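Local coordinates for protein fumarylacetoacetate hydrolase (Burkholderia xenovorans, PDB 5TI1) that probably hydrolyses fumarylacetoacetate to fumarate and acetoacetate, the last step of phenylalanine and tyrosine breakdown, with a divalent metal ion such as magnesium, at residues B[18-28]-B[109-120]; B[33-41]-B[422-433]. All coordinates share one frame; numbering follows the deposited sequence.

Contact 1: B[18-28]-B[109-120]; sequences TLDPSRKSWVE and RVQLSRLLSRDD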
# COMPACT_ATOMS: atom_id res chain seq x y z
N THR B 18 -0.24 -36.11 4.14
CA THR B 18 -0.90 -35.30 3.13
C THR B 18 -0.00 -35.01 1.93
O THR B 18 -0.50 -34.56 0.89
CB THR B 18 -1.38 -33.97 3.73
OG1 THR B 18 -0.25 -33.13 4.00
CG2 THR B 18 -2.19 -34.20 5.00
N LEU B 19 1.30 -35.21 2.06
CA LEU B 19 2.27 -34.96 1.00
C LEU B 19 2.60 -36.20 0.20
O LEU B 19 3.33 -36.11 -0.79
CB LEU B 19 3.55 -34.37 1.59
CG LEU B 19 3.37 -33.11 2.43
CD1 LEU B 19 4.68 -32.67 3.04
CD2 LEU B 19 2.77 -32.01 1.54
N ASP B 20 2.08 -37.35 0.61
CA ASP B 20 2.41 -38.65 0.02
C ASP B 20 1.93 -38.74 -1.42
O ASP B 20 0.71 -38.78 -1.66
CB ASP B 20 1.77 -39.74 0.88
CG ASP B 20 2.02 -41.14 0.33
OD1 ASP B 20 2.78 -41.31 -0.65
OD2 ASP B 20 1.43 -42.10 0.89
N PRO B 21 2.83 -38.80 -2.41
CA PRO B 21 2.41 -38.93 -3.81
C PRO B 21 1.49 -40.11 -4.11
O PRO B 21 0.77 -40.07 -5.11
CB PRO B 21 3.75 -39.10 -4.54
CG PRO B 21 4.71 -38.35 -3.71
CD PRO B 21 4.29 -38.62 -2.29
N SER B 22 1.50 -41.15 -3.28
CA SER B 22 0.67 -42.32 -3.56
C SER B 22 -0.80 -42.09 -3.23
O SER B 22 -1.66 -42.83 -3.73
CB SER B 22 1.20 -43.55 -2.81
OG SER B 22 0.97 -43.44 -1.41
N ARG B 23 -1.12 -41.09 -2.41
CA ARG B 23 -2.50 -40.85 -2.04
C ARG B 23 -3.31 -40.37 -3.23
O ARG B 23 -2.81 -39.66 -4.11
CB ARG B 23 -2.57 -39.84 -0.90
CG ARG B 23 -3.96 -39.62 -0.34
CD ARG B 23 -3.92 -38.66 0.83
NE ARG B 23 -2.97 -39.11 1.84
CZ ARG B 23 -3.29 -39.88 2.87
NH1 ARG B 23 -4.54 -40.30 3.03
NH2 ARG B 23 -2.36 -40.24 3.75
N LYS B 24 -4.58 -40.77 -3.28
CA LYS B 24 -5.50 -40.37 -4.33
C LYS B 24 -6.86 -40.08 -3.69
O LYS B 24 -7.13 -40.45 -2.55
CB LYS B 24 -5.64 -41.46 -5.41
CG LYS B 24 -4.33 -41.83 -6.09
CD LYS B 24 -3.76 -40.68 -6.91
CE LYS B 24 -2.29 -40.92 -7.24
NZ LYS B 24 -1.65 -39.76 -7.93
N SER B 25 -7.71 -39.41 -4.46
CA SER B 25 -9.02 -38.97 -4.00
C SER B 25 -10.14 -39.76 -4.66
O SER B 25 -9.98 -40.30 -5.76
CB SER B 25 -9.21 -37.47 -4.28
OG SER B 25 -10.49 -37.03 -3.85
N TRP B 26 -11.28 -39.81 -3.98
CA TRP B 26 -12.50 -40.28 -4.62
C TRP B 26 -13.13 -39.22 -5.51
O TRP B 26 -14.13 -39.52 -6.18
CB TRP B 26 -13.51 -40.76 -3.57
CG TRP B 26 -13.72 -39.81 -2.45
CD1 TRP B 26 -13.11 -39.85 -1.23
CD2 TRP B 26 -14.60 -38.69 -2.43
NE1 TRP B 26 -13.55 -38.81 -0.45
CE2 TRP B 26 -14.46 -38.08 -1.16
CE3 TRP B 26 -15.48 -38.13 -3.36
CZ2 TRP B 26 -15.19 -36.94 -0.80
CZ3 TRP B 26 -16.19 -37.00 -3.00
CH2 TRP B 26 -16.04 -36.42 -1.73
N VAL B 27 -12.60 -38.00 -5.53
CA VAL B 27 -12.90 -37.04 -6.59
C VAL B 27 -12.01 -37.42 -7.77
O VAL B 27 -10.81 -37.15 -7.76
CB VAL B 27 -12.67 -35.59 -6.15
CG1 VAL B 27 -13.06 -34.61 -7.25
CG2 VAL B 27 -13.43 -35.29 -4.86
N GLU B 28 -12.57 -38.08 -8.78
CA GLU B 28 -11.72 -38.71 -9.79
C GLU B 28 -10.92 -37.69 -10.57
O GLU B 28 -9.74 -37.92 -10.87
CB GLU B 28 -12.55 -39.58 -10.74
CG GLU B 28 -11.68 -40.44 -11.66
CD GLU B 28 -10.70 -41.33 -10.90
OE1 GLU B 28 -11.10 -41.95 -9.89
OE2 GLU B 28 -9.51 -41.41 -11.30
N ARG B 109 -5.90 -28.83 6.76
CA ARG B 109 -5.36 -29.59 5.64
C ARG B 109 -5.39 -31.09 5.91
O ARG B 109 -5.69 -31.88 5.00
CB ARG B 109 -3.93 -29.13 5.35
CG ARG B 109 -3.27 -29.99 4.32
CD ARG B 109 -1.85 -29.60 4.06
NE ARG B 109 -1.26 -30.56 3.14
CZ ARG B 109 -1.35 -30.44 1.83
NH1 ARG B 109 -1.98 -29.40 1.30
NH2 ARG B 109 -0.80 -31.36 1.04
N VAL B 110 -5.09 -31.50 7.14
CA VAL B 110 -5.10 -32.92 7.46
C VAL B 110 -6.53 -33.47 7.45
O VAL B 110 -6.78 -34.56 6.92
CB VAL B 110 -4.40 -33.17 8.82
CG1 VAL B 110 -4.54 -34.63 9.22
CG2 VAL B 110 -2.94 -32.79 8.73
N GLN B 111 -7.47 -32.73 8.04
CA GLN B 111 -8.87 -33.17 8.02
C GLN B 111 -9.37 -33.33 6.59
O GLN B 111 -9.98 -34.35 6.24
CB GLN B 111 -9.73 -32.19 8.80
CG GLN B 111 -9.43 -32.11 10.30
CD GLN B 111 -10.22 -31.01 10.99
OE1 GLN B 111 -11.41 -31.17 11.26
NE2 GLN B 111 -9.57 -29.89 11.27
N LEU B 112 -9.11 -32.32 5.75
CA LEU B 112 -9.58 -32.35 4.37
C LEU B 112 -8.94 -33.50 3.60
O LEU B 112 -9.63 -34.23 2.88
CB LEU B 112 -9.28 -31.02 3.69
CG LEU B 112 -10.36 -29.95 3.83
CD1 LEU B 112 -9.90 -28.64 3.22
CD2 LEU B 112 -11.65 -30.42 3.17
N SER B 113 -7.63 -33.67 3.73
CA SER B 113 -6.94 -34.75 3.04
C SER B 113 -7.54 -36.10 3.41
O SER B 113 -7.78 -36.94 2.53
CB SER B 113 -5.45 -34.72 3.38
OG SER B 113 -4.73 -35.65 2.59
N ARG B 114 -7.80 -36.32 4.70
CA ARG B 114 -8.47 -37.54 5.13
C ARG B 114 -9.82 -37.70 4.43
O ARG B 114 -10.10 -38.74 3.82
CB ARG B 114 -8.63 -37.54 6.66
N LEU B 115 -10.65 -36.65 4.48
CA LEU B 115 -12.01 -36.76 3.96
C LEU B 115 -12.04 -36.94 2.45
O LEU B 115 -12.96 -37.57 1.92
CB LEU B 115 -12.82 -35.52 4.33
CG LEU B 115 -13.27 -35.40 5.79
CD1 LEU B 115 -13.64 -33.98 6.12
CD2 LEU B 115 -14.44 -36.33 6.06
N LEU B 116 -11.05 -36.40 1.74
CA LEU B 116 -11.02 -36.55 0.29
C LEU B 116 -10.32 -37.82 -0.16
O LEU B 116 -10.35 -38.13 -1.35
CB LEU B 116 -10.33 -35.35 -0.35
CG LEU B 116 -11.06 -34.01 -0.21
CD1 LEU B 116 -10.18 -32.89 -0.70
CD2 LEU B 116 -12.38 -34.06 -0.99
N SER B 117 -9.72 -38.57 0.77
CA SER B 117 -8.98 -39.77 0.42
C SER B 117 -9.91 -40.88 -0.05
O SER B 117 -10.99 -41.09 0.51
CB SER B 117 -8.16 -40.25 1.62
OG SER B 117 -7.28 -39.23 2.03
N ARG B 118 -9.46 -41.59 -1.08
CA ARG B 118 -10.28 -42.61 -1.73
C ARG B 118 -10.71 -43.71 -0.77
O ARG B 118 -11.78 -44.31 -0.95
CB ARG B 118 -9.50 -43.18 -2.91
CG ARG B 118 -9.57 -44.65 -3.10
CD ARG B 118 -8.60 -45.03 -4.18
NE ARG B 118 -8.87 -44.28 -5.40
CZ ARG B 118 -8.12 -44.36 -6.49
NH1 ARG B 118 -8.44 -43.64 -7.56
NH2 ARG B 118 -7.06 -45.15 -6.51
N ASP B 119 -9.91 -43.98 0.26
CA ASP B 119 -10.22 -45.01 1.24
C ASP B 119 -11.09 -44.52 2.39
O ASP B 119 -11.41 -45.31 3.28
CB ASP B 119 -8.92 -45.61 1.78
CG ASP B 119 -8.09 -46.28 0.70
OD1 ASP B 119 -8.62 -47.15 -0.01
OD2 ASP B 119 -6.90 -45.91 0.56
N ASP B 120 -11.47 -43.24 2.39
CA ASP B 120 -12.32 -42.68 3.43
C ASP B 120 -13.77 -42.64 2.95
O ASP B 120 -14.05 -42.27 1.81
CB ASP B 120 -11.84 -41.28 3.80
CG ASP B 120 -12.41 -40.80 5.13
OD1 ASP B 120 -13.62 -40.51 5.19
OD2 ASP B 120 -11.64 -40.73 6.11
O HOH W 1 -3.29 -34.65 0.82
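Trp-26 and Ser-25 meet the last carbonyls of helix 102-116, where the loop 18-28 runs along the helix of the N-terminal region and closes a single beta bridge, Ser-25 with Ser-117. Among the hydrogen bonds to backbone oxygens, Leu-116 O accepts twice, from Ser-25 OG at 2.7 Å and from Trp-26 N. Ser-25 OG also receives Val-27 N, an ST turn that ties the loop to itself. Trp-26 NE1 reaches Leu-115 O at 2.7 Å, on a lone pair and in the ring plane, while Arg-118 N binds Lys-24 O.

Apolar contact is modest: Leu-116 CD2 touches Trp-26 CZ2 at 4.0 Å and Val-27 CG2, and Thr-18 CG2 rests on Ser-113 CB. Leu-134 of strand 134-136 also touches Trp-26 and Val-27.

The charged pair Glu-28 and Arg-118 is long, 3.9 Å from OE1 to NH1, and Lys-24 CB lies over the centre of the Arg-118 guanidinium. Near the start of the loop segment, a water bridges Thr-18 O and Ser-113 OG. Two arginines add side-chain bonds to hydroxyls. Arg-23, its chain bent at chi3 (-54°), directs NH1 to Ser-117 OG at 3.1 Å; its NE is held by Ala-17 O. Arg-109 binds Gln-40 O through NH2 and Asn-41 O through NH1. Thr-18 OG1, also bonded to Leu-15 O, takes Arg-109 NE at 2.9 Å in the guanidinium plane, with an N-H...O angle of 162°.

Contact 2: B[33-41]-B[422-433]; sequences PTGDFSIQN and WCQGEGYRVGFG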
# COMPACT_ATOMS: atom_id res chain seq x y z
N PRO B 33 -3.26 -36.98 -13.80
CA PRO B 33 -1.83 -36.73 -13.52
C PRO B 33 -1.37 -35.33 -13.87
O PRO B 33 -0.39 -34.85 -13.29
CB PRO B 33 -1.12 -37.79 -14.37
CG PRO B 33 -2.12 -38.89 -14.48
CD PRO B 33 -3.45 -38.20 -14.62
N THR B 34 -2.02 -34.65 -14.81
CA THR B 34 -1.61 -33.31 -15.20
C THR B 34 -2.50 -32.21 -14.62
O THR B 34 -2.25 -31.03 -14.88
CB THR B 34 -1.59 -33.20 -16.72
OG1 THR B 34 -2.89 -33.51 -17.22
CG2 THR B 34 -0.57 -34.16 -17.30
N GLY B 35 -3.53 -32.57 -13.86
CA GLY B 35 -4.36 -31.56 -13.24
C GLY B 35 -3.64 -30.84 -12.11
O GLY B 35 -2.78 -31.41 -11.42
N ASP B 36 -4.01 -29.58 -11.92
CA ASP B 36 -3.36 -28.77 -10.89
C ASP B 36 -3.78 -29.18 -9.48
O ASP B 36 -2.99 -29.06 -8.54
CB ASP B 36 -3.67 -27.28 -11.10
CG ASP B 36 -2.85 -26.66 -12.22
OD1 ASP B 36 -1.70 -27.10 -12.45
OD2 ASP B 36 -3.35 -25.72 -12.88
N PHE B 37 -5.01 -29.66 -9.32
CA PHE B 37 -5.60 -29.77 -8.00
C PHE B 37 -5.66 -31.21 -7.51
O PHE B 37 -6.73 -31.74 -7.19
CB PHE B 37 -6.96 -29.09 -8.04
CG PHE B 37 -6.89 -27.69 -8.60
CD1 PHE B 37 -6.03 -26.76 -8.02
CD2 PHE B 37 -7.61 -27.32 -9.72
CE1 PHE B 37 -5.92 -25.48 -8.54
CE2 PHE B 37 -7.52 -26.03 -10.24
CZ PHE B 37 -6.67 -25.11 -9.65
N SER B 38 -4.49 -31.83 -7.44
CA SER B 38 -4.33 -33.15 -6.84
C SER B 38 -4.74 -33.12 -5.38
O SER B 38 -4.78 -32.06 -4.74
CB SER B 38 -2.87 -33.59 -6.95
OG SER B 38 -2.03 -32.53 -6.50
N ILE B 39 -4.99 -34.30 -4.81
CA ILE B 39 -5.29 -34.36 -3.38
C ILE B 39 -4.10 -33.85 -2.57
O ILE B 39 -4.26 -33.49 -1.40
CB ILE B 39 -5.69 -35.78 -2.95
CG1 ILE B 39 -6.46 -35.75 -1.63
CG2 ILE B 39 -4.48 -36.68 -2.86
CD1 ILE B 39 -6.87 -37.12 -1.11
N GLN B 40 -2.91 -33.81 -3.17
CA GLN B 40 -1.73 -33.29 -2.49
C GLN B 40 -1.71 -31.77 -2.44
O GLN B 40 -0.93 -31.20 -1.66
CB GLN B 40 -0.46 -33.80 -3.17
CG GLN B 40 -0.17 -35.29 -2.95
CD GLN B 40 -0.96 -36.21 -3.87
OE1 GLN B 40 -1.69 -35.74 -4.75
NE2 GLN B 40 -0.80 -37.52 -3.68
N ASN B 41 -2.54 -31.10 -3.23
CA ASN B 41 -2.51 -29.64 -3.30
C ASN B 41 -3.34 -29.04 -2.18
O ASN B 41 -2.79 -28.58 -1.17
CB ASN B 41 -3.00 -29.17 -4.67
CG ASN B 41 -2.77 -27.68 -4.88
OD1 ASN B 41 -2.44 -26.95 -3.94
ND2 ASN B 41 -2.95 -27.22 -6.10
N TRP B 422 2.80 -24.94 -12.14
CA TRP B 422 2.61 -26.16 -11.37
C TRP B 422 3.96 -26.66 -10.89
O TRP B 422 5.00 -26.36 -11.48
CB TRP B 422 1.90 -27.24 -12.19
CG TRP B 422 2.56 -27.51 -13.49
CD1 TRP B 422 3.59 -28.39 -13.73
CD2 TRP B 422 2.26 -26.89 -14.74
NE1 TRP B 422 3.94 -28.34 -15.05
CE2 TRP B 422 3.13 -27.43 -15.70
CE3 TRP B 422 1.33 -25.92 -15.14
CZ2 TRP B 422 3.10 -27.04 -17.03
CZ3 TRP B 422 1.30 -25.53 -16.46
CH2 TRP B 422 2.18 -26.09 -17.40
N CYS B 423 3.93 -27.40 -9.79
CA CYS B 423 5.06 -28.22 -9.38
C CYS B 423 4.83 -29.62 -9.93
O CYS B 423 3.75 -30.19 -9.73
CB CYS B 423 5.20 -28.25 -7.86
SG CYS B 423 5.34 -26.61 -7.10
N GLN B 424 5.83 -30.17 -10.62
CA GLN B 424 5.74 -31.51 -11.19
C GLN B 424 6.34 -32.53 -10.23
O GLN B 424 7.51 -32.43 -9.86
CB GLN B 424 6.48 -31.57 -12.53
CG GLN B 424 6.35 -32.90 -13.26
CD GLN B 424 4.92 -33.19 -13.70
OE1 GLN B 424 4.36 -32.47 -14.53
NE2 GLN B 424 4.34 -34.23 -13.13
N GLY B 425 5.52 -33.50 -9.81
CA GLY B 425 5.97 -34.65 -9.07
C GLY B 425 5.97 -35.90 -9.94
O GLY B 425 5.83 -35.84 -11.16
N GLU B 426 6.11 -37.05 -9.28
CA GLU B 426 6.08 -38.34 -9.98
C GLU B 426 4.62 -38.77 -10.11
O GLU B 426 4.00 -39.22 -9.14
CB GLU B 426 6.91 -39.38 -9.24
CG GLU B 426 7.15 -40.67 -10.02
CD GLU B 426 7.82 -40.43 -11.37
OE1 GLU B 426 7.17 -40.66 -12.42
OE2 GLU B 426 9.00 -40.02 -11.39
N GLY B 427 4.06 -38.62 -11.31
CA GLY B 427 2.69 -38.99 -11.58
C GLY B 427 1.63 -38.01 -11.12
O GLY B 427 0.44 -38.31 -11.24
N TYR B 428 2.01 -36.84 -10.60
CA TYR B 428 1.01 -35.87 -10.17
C TYR B 428 1.62 -34.48 -10.22
O TYR B 428 2.82 -34.31 -10.43
CB TYR B 428 0.48 -36.18 -8.77
CG TYR B 428 1.46 -35.83 -7.66
CD1 TYR B 428 2.64 -36.55 -7.51
CD2 TYR B 428 1.20 -34.79 -6.77
CE1 TYR B 428 3.54 -36.24 -6.51
CE2 TYR B 428 2.10 -34.48 -5.76
CZ TYR B 428 3.27 -35.22 -5.63
OH TYR B 428 4.19 -34.93 -4.63
N ARG B 429 0.76 -33.49 -10.01
CA ARG B 429 1.16 -32.09 -9.98
C ARG B 429 0.55 -31.40 -8.77
O ARG B 429 -0.48 -31.82 -8.23
CB ARG B 429 0.74 -31.35 -11.26
CG ARG B 429 1.42 -31.85 -12.52
CD ARG B 429 1.04 -30.99 -13.71
NE ARG B 429 1.79 -31.38 -14.91
CZ ARG B 429 1.63 -30.81 -16.09
NH1 ARG B 429 0.77 -29.82 -16.24
NH2 ARG B 429 2.35 -31.22 -17.13
N VAL B 430 1.21 -30.33 -8.35
CA VAL B 430 0.70 -29.38 -7.37
C VAL B 430 0.73 -28.05 -8.09
O VAL B 430 1.81 -27.45 -8.25
CB VAL B 430 1.54 -29.38 -6.08
CG1 VAL B 430 1.14 -28.24 -5.15
CG2 VAL B 430 1.40 -30.71 -5.38
N GLY B 431 -0.43 -27.60 -8.58
CA GLY B 431 -0.49 -26.51 -9.53
C GLY B 431 -1.25 -25.29 -9.01
O GLY B 431 -1.88 -25.31 -7.95
N PHE B 432 -1.20 -24.22 -9.81
CA PHE B 432 -1.65 -22.91 -9.38
C PHE B 432 -2.88 -22.40 -10.13
O PHE B 432 -3.35 -21.29 -9.84
CB PHE B 432 -0.50 -21.90 -9.52
CG PHE B 432 0.53 -22.00 -8.44
CD1 PHE B 432 1.48 -23.00 -8.48
CD2 PHE B 432 0.55 -21.09 -7.40
CE1 PHE B 432 2.44 -23.09 -7.49
CE2 PHE B 432 1.51 -21.18 -6.40
CZ PHE B 432 2.45 -22.17 -6.45
N GLY B 433 -3.41 -23.16 -11.08
CA GLY B 433 -4.48 -22.58 -11.87
C GLY B 433 -3.93 -21.54 -12.83
O GLY B 433 -2.79 -21.64 -13.30
O HOH W 2 -0.97 -28.68 -14.72
O HOH W 3 -1.74 -33.95 -10.69
O HOH W 4 -1.82 -24.14 -14.06
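Asp-36 OD1 lies 3.6 Å from Trp-422 CB near the end of the first strand of a beta hairpin, strands 416-424 and 429-440, whose surface carries the loop 33-41. One face of the Trp-422 indole supports the Arg-429 guanidinium, and Thr-34 CB covers the guanidinium's opposite face, so the cation is sandwiched. Gln-424 OE1 accepts from Arg-429 NE at 2.8 Å and steadies it from within the hairpin. At the turn, Gly-427 O touches Pro-33 CB. Tyr-428 follows, the CD2-CE2 side of its ring against the folded Gln-40 chain, amide and ring planes 42° apart; Gln-40 NE2 itself is held by Asp-20 O and Arg-23 O.

Arg-429 runs extended alongside Thr-34, and a water joins its NH1 to Thr-34 O and Asp-36 OD1. Val-430 CG1 packs on Asn-41 CG at 4.0 Å. Gly-431 brings the backbones close: its N donates to a lone pair of Asp-36 O at 2.9 Å, and its O accepts from Asn-41 ND2 at 2.9 Å. With CG anti to the backbone N (chi1 -171°), Asn-41 turns ND2 to Asp-36 O as well, above its carbonyl plane, so two donors hold that oxygen. Gly-433 N meets Asp-36 OD2 at 3.1 Å from above the carboxylate plane.

Around the hairpin, Cys-423 and Phe-432 pack on Ile-324 of strand 321-331 and Leu-296 of helix 293-296, while Val-291 of strand 284-292 touches Val-430, Phe-432 and Asn-41.

How the contacts relate
Both contacts use the loop between helix 13-17 and strand 44-49, but contact 1 lays it on a helix of the N-terminal region and contact 2 on a C-terminal hairpin, so the loop links the two regions. Both are partly buried; the centre of contact 2 sits closer to the chain's centre, about 16 Å against 25 Å for contact 1. Contact 1 is dominated by helix-end carbonyls and arginine-hydroxyl bonds, contact 2 by glycine backbone, amide and carboxylate groups with more bridging waters. They touch directly: Arg-109 NH2 probably bonds Gln-40 O and Arg-109 NH1 Asn-41 O, both at 2.7 Å, and Pro-21 packs on Tyr-428.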